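PDB 2HKV: hypothetical protein from Exiguobacterium sibiricum, which is of unknown function but binds a nickel ion and probably belongs to the DinB family of metal-binding helical-bundle proteins. Local coordinates for residues H49-I60 against W117-H128. Numbering follows the deposited sequence.
Sequences HLAVLLEADLRI and WLLEAAVHLYHH. With NI (nickel (II) ion), chain B.
H49, H124 and H128 close on one nickel ion through their NE2 atoms, H49 NE2 lying 2.0 Å from the metal; two waters and one further atom complete its shell. The H49 edge is turned to a face of H128, with planes at 80°, and CD2 at the edge of the H127 ring points over the opposite H128 face. Q131 takes the ND1 hydrogen bond of H128. L53 packs against the H124 ligand. L53 CB lies 4.2 Å from H124 CE1; chi1 of 69° sets CG between the backbone N and carbonyl carbon, and from it the branches part. L53 CD1 reaches the backbone, 3.7 Å from A121 O, while L53 CD2 sits squarely over the H124 ring, 3.7 Å from its centroid, a CH-pi contact, and 3.6 Å from H128 CD2. L53 is thus a knob in the hole formed by A121, H124, L125 and H128. As second shell, D57 OD2 uses its syn lone pair to accept the 2.8 Å bond from H124 ND1, nearly straight at 169°, with carboxylate and imidazole almost coplanar. E120 OE1 approaches D57 OD2 to 2.7 Å. With an alanine here in place of D57, H124 ND1 is likely to lose its acceptor and the ring one restraint on its rotation. Farther along, L54 CD2 packs on A121 CB and both L58 methyls meet L118 CD2. Helices 43-61 and 114-138 run antiparallel here, their segment axes 9.3 Å apart, within a DinB-type helical bundle: helix 4-26 touches L54 and L118, helix 82-98 flanks L58, and F148 of the second subunit meets the H124 ring.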
# COMPACT_ATOMS: atom_id res chain seq x y z
N HIS A 49 1.40 10.93 10.54
CA HIS A 49 0.30 9.95 10.33
C HIS A 49 0.95 8.58 10.13
O HIS A 49 0.54 7.60 10.75
CB HIS A 49 -0.56 10.40 9.13
CG HIS A 49 -1.71 9.49 8.75
ND1 HIS A 49 -2.68 9.10 9.63
CD2 HIS A 49 -2.09 9.00 7.54
CE1 HIS A 49 -3.60 8.39 9.00
NE2 HIS A 49 -3.25 8.25 7.73
N LEU A 50 2.00 8.51 9.30
CA LEU A 50 2.77 7.26 9.12
C LEU A 50 3.36 6.70 10.44
O LEU A 50 3.31 5.48 10.73
CB LEU A 50 3.88 7.49 8.12
CG LEU A 50 3.63 7.28 6.64
CD1 LEU A 50 4.75 8.04 5.81
CD2 LEU A 50 3.58 5.76 6.31
N ALA A 51 3.93 7.60 11.23
CA ALA A 51 4.55 7.24 12.50
C ALA A 51 3.55 6.60 13.48
O ALA A 51 3.94 5.72 14.25
CB ALA A 51 5.20 8.49 13.16
N VAL A 52 2.29 7.05 13.48
CA VAL A 52 1.30 6.56 14.45
C VAL A 52 0.30 5.54 13.90
O VAL A 52 -0.36 4.83 14.69
CB VAL A 52 0.51 7.70 15.13
CG1 VAL A 52 1.44 8.75 15.69
CG2 VAL A 52 -0.46 8.33 14.13
N LEU A 53 0.19 5.37 12.59
CA LEU A 53 -1.00 4.68 12.13
C LEU A 53 -1.07 3.19 12.49
O LEU A 53 -2.17 2.62 12.56
CB LEU A 53 -1.26 4.91 10.63
CG LEU A 53 -0.34 4.32 9.56
CD1 LEU A 53 -0.52 2.75 9.29
CD2 LEU A 53 -0.62 5.12 8.26
N LEU A 54 0.08 2.53 12.65
CA LEU A 54 0.04 1.08 12.93
C LEU A 54 -0.63 0.84 14.27
O LEU A 54 -1.31 -0.16 14.44
CB LEU A 54 1.41 0.42 12.86
CG LEU A 54 2.09 0.22 11.51
CD1 LEU A 54 3.48 -0.41 11.73
CD2 LEU A 54 1.23 -0.64 10.57
N GLU A 55 -0.47 1.78 15.21
CA GLU A 55 -1.09 1.67 16.54
C GLU A 55 -2.51 2.23 16.50
O GLU A 55 -3.44 1.60 17.00
CB GLU A 55 -0.20 2.36 17.57
CG GLU A 55 -0.77 2.51 18.93
CD GLU A 55 0.23 3.02 19.96
OE1 GLU A 55 1.46 3.09 19.68
OE2 GLU A 55 -0.22 3.36 21.08
N ALA A 56 -2.68 3.39 15.86
CA ALA A 56 -3.98 4.04 15.72
C ALA A 56 -4.98 3.07 15.15
O ALA A 56 -6.05 2.87 15.71
CB ALA A 56 -3.88 5.38 14.83
N ASP A 57 -4.63 2.42 14.04
CA ASP A 57 -5.61 1.56 13.42
C ASP A 57 -6.00 0.41 14.32
O ASP A 57 -7.14 -0.02 14.30
CB ASP A 57 -5.11 1.01 12.07
CG ASP A 57 -5.07 2.09 10.96
OD1 ASP A 57 -5.19 3.34 11.21
OD2 ASP A 57 -4.87 1.70 9.77
N LEU A 58 -5.06 -0.12 15.09
CA LEU A 58 -5.38 -1.27 15.92
C LEU A 58 -6.17 -0.87 17.14
O LEU A 58 -6.99 -1.65 17.60
CB LEU A 58 -4.11 -2.06 16.29
CG LEU A 58 -3.45 -2.83 15.12
CD1 LEU A 58 -2.33 -3.67 15.64
CD2 LEU A 58 -4.43 -3.69 14.39
N ARG A 59 -5.95 0.35 17.64
CA ARG A 59 -6.77 0.91 18.70
C ARG A 59 -8.20 1.14 18.24
O ARG A 59 -9.17 0.80 18.96
CB ARG A 59 -6.15 2.24 19.18
CG ARG A 59 -4.89 2.05 20.00
CD ARG A 59 -4.36 3.31 20.71
NE ARG A 59 -3.18 2.95 21.50
CZ ARG A 59 -3.19 2.60 22.78
NH1 ARG A 59 -4.30 2.63 23.49
NH2 ARG A 59 -2.06 2.24 23.37
N ILE A 60 -8.35 1.77 17.08
CA ILE A 60 -9.65 1.87 16.43
C ILE A 60 -10.33 0.50 16.35
O ILE A 60 -11.55 0.41 16.60
CB ILE A 60 -9.53 2.53 15.02
CG1 ILE A 60 -9.28 4.04 15.18
CG2 ILE A 60 -10.76 2.23 14.14
CD1 ILE A 60 -8.48 4.67 14.01
N TRP A 117 -8.07 -6.53 10.16
CA TRP A 117 -7.50 -5.30 10.69
C TRP A 117 -5.98 -5.24 10.61
O TRP A 117 -5.40 -4.20 10.31
CB TRP A 117 -7.97 -5.04 12.14
CG TRP A 117 -9.36 -4.45 12.22
CD1 TRP A 117 -10.50 -5.05 12.71
CD2 TRP A 117 -9.76 -3.14 11.78
NE1 TRP A 117 -11.57 -4.18 12.60
CE2 TRP A 117 -11.15 -3.02 12.03
CE3 TRP A 117 -9.07 -2.07 11.20
CZ2 TRP A 117 -11.85 -1.87 11.72
CZ3 TRP A 117 -9.79 -0.91 10.91
CH2 TRP A 117 -11.16 -0.83 11.19
N LEU A 118 -5.32 -6.34 10.91
CA LEU A 118 -3.89 -6.42 10.75
C LEU A 118 -3.46 -6.20 9.29
O LEU A 118 -2.48 -5.50 9.02
CB LEU A 118 -3.40 -7.74 11.29
CG LEU A 118 -3.40 -7.94 12.80
CD1 LEU A 118 -3.26 -9.42 13.26
CD2 LEU A 118 -2.42 -7.01 13.52
N LEU A 119 -4.21 -6.76 8.35
CA LEU A 119 -3.94 -6.46 6.94
C LEU A 119 -4.28 -5.00 6.58
O LEU A 119 -3.53 -4.35 5.81
CB LEU A 119 -4.68 -7.43 6.01
CG LEU A 119 -4.61 -7.18 4.49
CD1 LEU A 119 -3.15 -7.14 4.00
CD2 LEU A 119 -5.43 -8.27 3.78
N GLU A 120 -5.38 -4.44 7.12
CA GLU A 120 -5.76 -3.07 6.82
C GLU A 120 -4.67 -2.11 7.22
O GLU A 120 -4.37 -1.18 6.48
CB GLU A 120 -7.07 -2.71 7.53
CG GLU A 120 -7.69 -1.34 7.18
CD GLU A 120 -6.94 -0.15 7.80
OE1 GLU A 120 -6.35 -0.32 8.88
OE2 GLU A 120 -6.94 0.97 7.23
N ALA A 121 -4.00 -2.36 8.34
CA ALA A 121 -3.04 -1.40 8.84
C ALA A 121 -1.83 -1.52 7.90
O ALA A 121 -1.19 -0.52 7.61
CB ALA A 121 -2.66 -1.72 10.27
N ALA A 122 -1.51 -2.74 7.46
CA ALA A 122 -0.41 -2.96 6.51
C ALA A 122 -0.57 -2.15 5.18
O ALA A 122 0.32 -1.39 4.76
CB ALA A 122 -0.21 -4.48 6.21
N VAL A 123 -1.71 -2.32 4.52
CA VAL A 123 -1.95 -1.61 3.28
C VAL A 123 -2.10 -0.12 3.49
O VAL A 123 -1.74 0.65 2.62
CB VAL A 123 -3.18 -2.20 2.47
CG1 VAL A 123 -2.89 -3.66 2.11
CG2 VAL A 123 -4.51 -2.09 3.21
N HIS A 124 -2.63 0.31 4.64
CA HIS A 124 -2.63 1.74 4.98
C HIS A 124 -1.21 2.34 5.11
O HIS A 124 -0.90 3.40 4.55
CB HIS A 124 -3.48 1.90 6.26
CG HIS A 124 -3.79 3.29 6.61
ND1 HIS A 124 -4.23 3.64 7.86
CD2 HIS A 124 -3.70 4.43 5.90
CE1 HIS A 124 -4.42 4.94 7.89
NE2 HIS A 124 -4.12 5.42 6.71
N LEU A 125 -0.31 1.57 5.69
CA LEU A 125 1.09 1.93 5.76
C LEU A 125 1.75 2.12 4.36
O LEU A 125 2.39 3.17 4.09
CB LEU A 125 1.90 0.93 6.61
CG LEU A 125 3.37 1.32 6.85
CD1 LEU A 125 3.48 2.41 7.90
CD2 LEU A 125 4.18 0.04 7.24
N TYR A 126 1.53 1.18 3.48
CA TYR A 126 2.08 1.22 2.12
C TYR A 126 1.42 2.34 1.32
O TYR A 126 2.10 2.99 0.55
CB TYR A 126 1.94 -0.16 1.43
CG TYR A 126 3.12 -1.08 1.75
CD1 TYR A 126 3.13 -1.83 2.94
CD2 TYR A 126 4.16 -1.24 0.86
CE1 TYR A 126 4.19 -2.64 3.30
CE2 TYR A 126 5.22 -2.08 1.17
CZ TYR A 126 5.21 -2.81 2.36
OH TYR A 126 6.27 -3.64 2.63
N HIS A 127 0.14 2.62 1.54
CA HIS A 127 -0.52 3.79 0.93
C HIS A 127 0.23 5.10 1.26
O HIS A 127 0.56 5.89 0.39
CB HIS A 127 -1.99 3.85 1.40
CG HIS A 127 -2.74 5.10 0.99
ND1 HIS A 127 -3.27 5.26 -0.26
CD2 HIS A 127 -3.00 6.24 1.67
CE1 HIS A 127 -3.87 6.45 -0.34
NE2 HIS A 127 -3.71 7.07 0.82
N HIS A 128 0.49 5.35 2.54
CA HIS A 128 1.12 6.57 2.90
C HIS A 128 2.62 6.58 2.71
O HIS A 128 3.17 7.68 2.50
CB HIS A 128 0.76 7.02 4.31
CG HIS A 128 -0.67 7.39 4.47
ND1 HIS A 128 -1.23 8.49 3.85
CD2 HIS A 128 -1.63 6.85 5.24
CE1 HIS A 128 -2.49 8.59 4.24
NE2 HIS A 128 -2.79 7.57 5.03
NI NI B . -4.41 7.50 6.29
O HOH W 1 -5.05 9.57 5.69
O HOH W 2 -6.15 7.54 7.43